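Dihydrodipicolinate synthase (Bacillus anthracis, PDB 1XL9) probably catalyses the condensation of pyruvate with aspartate semialdehyde, the family's entry step into the diaminopimelate and lysine pathway. Local coordinates at residues L139-Y144 and E166-I171; T180-I185 and M206-K211. All blocks are in the same frame, centred on the assembly; numbering follows the deposited sequence.

Contact 1: L139-Y144 and E166-I171; sequences LPVMLY and ENIVAI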
loop_
_atom_site.group_PDB
_atom_site.type_symbol
_atom_site.label_atom_id
_atom_site.label_comp_id
_atom_site.label_asym_id
_atom_site.label_seq_id
_atom_site.Cartn_x
_atom_site.Cartn_y
_atom_site.Cartn_z
ATOM N N LEU A 139 36.106 8.586 9.222
ATOM C CA LEU A 139 35.444 9.380 8.194
ATOM C C LEU A 139 34.037 9.807 8.583
ATOM O O LEU A 139 33.341 9.105 9.330
ATOM C CB LEU A 139 35.364 8.563 6.898
ATOM C CG LEU A 139 36.322 8.859 5.730
ATOM C CD1 LEU A 139 37.681 9.303 6.153
ATOM C CD2 LEU A 139 36.415 7.669 4.728
ATOM N N PRO A 140 33.573 10.938 8.028
ATOM C CA PRO A 140 32.137 11.280 8.052
ATOM C C PRO A 140 31.218 10.253 7.354
ATOM O O PRO A 140 31.590 9.653 6.328
ATOM C CB PRO A 140 32.079 12.607 7.307
ATOM C CG PRO A 140 33.437 13.107 7.260
ATOM C CD PRO A 140 34.366 11.960 7.328
ATOM N N VAL A 141 30.018 10.109 7.900
ATOM C CA VAL A 141 29.060 9.071 7.525
ATOM C C VAL A 141 27.692 9.691 7.150
ATOM O O VAL A 141 27.158 10.445 7.919
ATOM C CB VAL A 141 28.900 8.037 8.664
ATOM C CG1 VAL A 141 27.698 7.151 8.447
ATOM C CG2 VAL A 141 30.193 7.179 8.812
ATOM N N MET A 142 27.176 9.372 5.963
ATOM C CA MET A 142 25.845 9.838 5.487
ATOM C C MET A 142 24.849 8.653 5.422
ATOM O O MET A 142 25.041 7.693 4.693
ATOM C CB MET A 142 25.968 10.547 4.145
ATOM C CG MET A 142 24.613 10.886 3.533
ATOM S SD MET A 142 24.671 12.012 2.159
ATOM C CE MET A 142 24.492 10.892 0.808
ATOM N N LEU A 143 23.827 8.678 6.267
ATOM C CA LEU A 143 22.774 7.681 6.256
ATOM C C LEU A 143 21.942 7.751 4.920
ATOM O O LEU A 143 21.931 8.770 4.197
ATOM C CB LEU A 143 21.894 7.904 7.487
ATOM C CG LEU A 143 22.181 7.162 8.810
ATOM C CD1 LEU A 143 23.625 6.792 9.118
ATOM C CD2 LEU A 143 21.579 7.929 9.979
ATOM N N TYR A 144 21.289 6.649 4.582
ATOM C CA TYR A 144 20.463 6.593 3.346
ATOM C C TYR A 144 19.203 5.778 3.600
ATOM O O TYR A 144 19.268 4.564 3.745
ATOM C CB TYR A 144 21.267 5.997 2.184
ATOM C CG TYR A 144 20.579 5.857 0.815
ATOM C CD1 TYR A 144 19.495 6.632 0.431
ATOM C CD2 TYR A 144 21.077 4.952 -0.099
ATOM C CE1 TYR A 144 18.917 6.487 -0.875
ATOM C CE2 TYR A 144 20.500 4.791 -1.379
ATOM C CZ TYR A 144 19.455 5.561 -1.756
ATOM O OH TYR A 144 18.983 5.341 -3.047
ATOM N N GLU A 166 29.185 11.219 16.609
ATOM C CA GLU A 166 29.927 12.394 16.134
ATOM C C GLU A 166 30.236 12.383 14.666
ATOM O O GLU A 166 30.136 13.446 14.029
ATOM C CB GLU A 166 31.201 12.641 16.930
ATOM C CG GLU A 166 32.233 11.538 16.930
ATOM C CD GLU A 166 33.336 11.832 17.983
ATOM O OE1 GLU A 166 34.543 11.749 17.628
ATOM O OE2 GLU A 166 32.973 12.192 19.148
ATOM N N ASN A 167 30.579 11.208 14.108
ATOM C CA ASN A 167 30.865 11.172 12.661
ATOM C C ASN A 167 29.673 10.829 11.758
ATOM O O ASN A 167 29.853 10.641 10.554
ATOM C CB ASN A 167 32.119 10.341 12.319
ATOM C CG ASN A 167 31.958 8.871 12.585
ATOM O OD1 ASN A 167 31.399 8.486 13.621
ATOM N ND2 ASN A 167 32.493 8.031 11.673
ATOM N N ILE A 168 28.464 10.821 12.334
ATOM C CA ILE A 168 27.251 10.640 11.568
ATOM C C ILE A 168 26.605 12.022 11.405
ATOM O O ILE A 168 25.951 12.572 12.325
ATOM C CB ILE A 168 26.295 9.604 12.185
ATOM C CG1 ILE A 168 27.027 8.274 12.355
ATOM C CG2 ILE A 168 25.025 9.438 11.270
ATOM C CD1 ILE A 168 26.147 7.090 12.773
ATOM N N VAL A 169 26.809 12.560 10.197
ATOM C CA VAL A 169 26.633 13.981 9.939
ATOM C C VAL A 169 25.548 14.316 8.928
ATOM O O VAL A 169 25.197 15.501 8.753
ATOM C CB VAL A 169 27.992 14.616 9.507
ATOM C CG1 VAL A 169 29.088 14.302 10.559
ATOM C CG2 VAL A 169 28.450 14.124 8.149
ATOM N N ALA A 170 24.994 13.308 8.250
ATOM C CA ALA A 170 23.917 13.620 7.307
ATOM C C ALA A 170 23.059 12.409 6.958
ATOM O O ALA A 170 23.290 11.308 7.495
ATOM C CB ALA A 170 24.476 14.297 6.074
ATOM N N ILE A 171 22.021 12.658 6.147
ATOM C CA ILE A 171 21.126 11.624 5.643
ATOM C C ILE A 171 20.581 11.979 4.257
ATOM O O ILE A 171 20.250 13.111 3.985
ATOM C CB ILE A 171 19.961 11.316 6.633
ATOM C CG1 ILE A 171 19.003 10.255 6.068
ATOM C CG2 ILE A 171 19.187 12.552 6.967
ATOM C CD1 ILE A 171 18.272 9.501 7.174
#
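Asn167 meets the first segment through its side-chain amide: ND2 donates to Leu139 O at 2.7 Å in an almost straight bond, N-H...O 167°. Its chi1 of 67° sets CG between the backbone N and the carbonyl carbon and turns the amide so that Leu139 O lies almost in its plane. Asn167 O takes the backbone N of Val141, also at 2.7 Å, and starts the parallel ladder.

At Ile168 the contact turns apolar. Its CG1 lies alongside Val141, 4.1 Å from CG1 of that valine, the two side chains pointing the same way, while CG2 reaches forward to Leu143 CD1 at 3.7 Å.

Val169 sits in a beta bulge. Its N still donates to Val141 O at 3.1 Å, but its CG2 rests on Pro140 CB (4.0 Å), and the register slips by one, so that Met142 pairs with Ala170. These two share the face away from Val141, Leu143, Ile168 and Ile171. Ala170 O receives Leu143 N at 3.0 Å, with the donor 39° above the carbonyl plane.

Ile171 continues the pairing, its CA-H set against Leu143 O at 3.3 Å and its CG1 and CD1 against Leu143 CB; a backbone bond between Leu143 and Lys172 carries it on. On this face Leu162 and Val159 of helix 156-163 pack on Leu143 and Ile171.

The chemistry divides along the strands. Backbone bonds and aliphatic packing join two neighbouring staves of the barrel, whereas at the beginning the amide of Asn167 bridges Leu139 O, in the loop before the strand, and Ala134 O near the end of helix 123-135.

Contact 2: T180-I185 and M206-K211; sequences TMTEII and MAVGAK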
loop_
_atom_site.group_PDB
_atom_site.type_symbol
_atom_site.label_atom_id
_atom_site.label_comp_id
_atom_site.label_asym_id
_atom_site.label_seq_id
_atom_site.Cartn_x
_atom_site.Cartn_y
_atom_site.Cartn_z
ATOM N N THR A 180 8.240 13.875 7.127
ATOM C CA THR A 180 9.178 13.076 7.911
ATOM C C THR A 180 10.580 13.774 7.871
ATOM O O THR A 180 11.280 13.877 8.878
ATOM C CB THR A 180 9.132 11.590 7.456
ATOM O OG1 THR A 180 9.397 10.752 8.577
ATOM C CG2 THR A 180 10.107 11.291 6.362
ATOM N N MET A 181 10.927 14.342 6.717
ATOM C CA MET A 181 12.100 15.197 6.577
ATOM C C MET A 181 12.016 16.421 7.488
ATOM O O MET A 181 12.990 16.720 8.223
ATOM C CB MET A 181 12.279 15.691 5.147
ATOM C CG MET A 181 12.650 14.645 4.112
ATOM S SD MET A 181 13.195 15.482 2.613
ATOM C CE MET A 181 12.663 14.377 1.293
ATOM N N THR A 182 10.892 17.135 7.473
ATOM C CA THR A 182 10.765 18.261 8.408
ATOM C C THR A 182 10.958 17.875 9.895
ATOM O O THR A 182 11.611 18.576 10.639
ATOM C CB THR A 182 9.521 19.198 8.197
ATOM O OG1 THR A 182 8.687 19.225 9.357
ATOM C CG2 THR A 182 8.770 18.927 6.979
ATOM N N GLU A 183 10.451 16.733 10.295
ATOM C CA GLU A 183 10.583 16.267 11.674
ATOM C C GLU A 183 12.021 15.936 12.052
ATOM O O GLU A 183 12.435 16.122 13.201
ATOM C CB GLU A 183 9.742 15.009 11.859
ATOM C CG GLU A 183 9.279 14.788 13.264
ATOM C CD GLU A 183 8.541 13.481 13.415
ATOM O OE1 GLU A 183 7.964 13.000 12.379
ATOM O OE2 GLU A 183 8.567 12.943 14.571
ATOM N N ILE A 184 12.760 15.393 11.090
ATOM C CA ILE A 184 14.146 15.005 11.295
ATOM C C ILE A 184 14.980 16.255 11.498
ATOM O O ILE A 184 15.805 16.307 12.422
ATOM C CB ILE A 184 14.693 14.197 10.096
ATOM C CG1 ILE A 184 14.180 12.766 10.148
ATOM C CG2 ILE A 184 16.212 14.189 10.097
ATOM C CD1 ILE A 184 14.361 11.984 8.895
ATOM N N ILE A 185 14.747 17.247 10.628
ATOM C CA ILE A 185 15.396 18.546 10.707
ATOM C C ILE A 185 15.170 19.260 12.029
ATOM O O ILE A 185 16.073 19.884 12.552
ATOM C CB ILE A 185 14.905 19.492 9.573
ATOM C CG1 ILE A 185 15.362 19.002 8.198
ATOM C CG2 ILE A 185 15.415 20.961 9.787
ATOM C CD1 ILE A 185 14.626 19.603 7.048
ATOM N N MET A 206 13.747 21.682 0.145
ATOM C CA MET A 206 14.533 22.836 0.579
ATOM C C MET A 206 13.668 23.934 1.223
ATOM O O MET A 206 14.093 24.571 2.219
ATOM C CB MET A 206 15.386 23.357 -0.568
ATOM C CG MET A 206 16.553 22.407 -0.860
ATOM S SD MET A 206 17.655 23.009 -2.144
ATOM C CE MET A 206 18.567 24.235 -1.204
ATOM N N ALA A 207 12.447 24.110 0.708
ATOM C CA ALA A 207 11.426 24.940 1.375
ATOM C C ALA A 207 11.287 24.645 2.863
ATOM O O ALA A 207 11.160 25.574 3.664
ATOM C CB ALA A 207 10.062 24.778 0.697
ATOM N N VAL A 208 11.271 23.371 3.234
ATOM C CA VAL A 208 11.067 22.977 4.627
ATOM C C VAL A 208 12.363 22.878 5.421
ATOM O O VAL A 208 12.336 22.543 6.606
ATOM C CB VAL A 208 10.268 21.628 4.732
ATOM C CG1 VAL A 208 8.899 21.728 4.002
ATOM C CG2 VAL A 208 11.063 20.436 4.157
ATOM N N GLY A 209 13.500 23.146 4.775
ATOM C CA GLY A 209 14.782 23.231 5.452
ATOM C C GLY A 209 15.890 22.266 5.048
ATOM O O GLY A 209 16.936 22.246 5.718
ATOM N N ALA A 210 15.694 21.463 3.998
ATOM C CA ALA A 210 16.714 20.485 3.559
ATOM C C ALA A 210 17.933 21.204 2.965
ATOM O O ALA A 210 17.766 22.242 2.294
ATOM C CB ALA A 210 16.135 19.539 2.532
ATOM N N LYS A 211 19.141 20.657 3.181
ATOM C CA LYS A 211 20.397 21.249 2.648
ATOM C C LYS A 211 20.436 21.207 1.130
ATOM O O LYS A 211 20.952 22.102 0.486
ATOM C CB LYS A 211 21.629 20.520 3.193
ATOM C CG LYS A 211 22.782 21.424 3.727
ATOM C CD LYS A 211 23.925 21.629 2.696
ATOM C CE LYS A 211 25.177 22.321 3.316
ATOM N NZ LYS A 211 25.867 21.496 4.444
#
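Ile185 and Gly209 make the tightest approach here, with the isoleucine's CD1 3.6 Å from Gly209 C and 3.7 Å from Ala210 N. That methyl lies against bare main chain, and Ile185 CD1 also lies 3.8 Å from Val208 O. The Ile185 side chain gets there because CG1 stands anti to the carbonyl carbon (chi1 -67°) and CD1 then extends the chain outward from the helix.

The second point of touch is Thr182 on Val208. The threonine methyl CG2 presses onto the isopropyl group, 3.8 Å from Val208 CB and 3.9 Å from Val208 CG2, the two side chains crossing at about a right angle. No hydrogen bond passes between the segments, so they meet by van der Waals contact.

Behind the first shell, helix 178-187 holds Thr182 and Ile185 on one side, with Ile185 N bonded to Met181 O at 3.0 Å. On the other segment the chain turns out of helix 202-207 through a Schellman motif: Gly209 adopts a positive phi of 119°, and its N returns to Met206 O at 3.0 Å. This turn presents the peptide that Ile185 covers. Val194 of strand 193-196 also touches Ile185, and the same residue exchanges a backbone hydrogen bond with Lys211.

His244 of the second subunit packs on both Thr182 and Val208, and Ala207 meets Ala207 of that subunit. The arrangement belongs to the outer helical layer of a TIM barrel, where a helix packs on the turn leading into strand 212-215, here beside a subunit interface.

Overall arrangement
Contact 1 lies in the barrel wall itself, pairing strands 141-145 and 168-173, whereas contact 2 joins helix 178-187 to the exit of helix 202-207 in the layer outside. Both are mostly buried, but the second is covered in part by another subunit. They are consecutive along the chain: strand 168-173 leads into helix 178-187. Their centres lie 16 Å apart and the nearest atoms about 5 Å, so the two do not touch. Helix 156-163 touches Ile171 of contact 1 and also Ile184, on the helix that supplies contact 2. Contact 1 buries 495 Å² and uses directional backbone bonds, as a sheet must; contact 2 buries 218 Å² through methyl groups laid on main chain and on a valine.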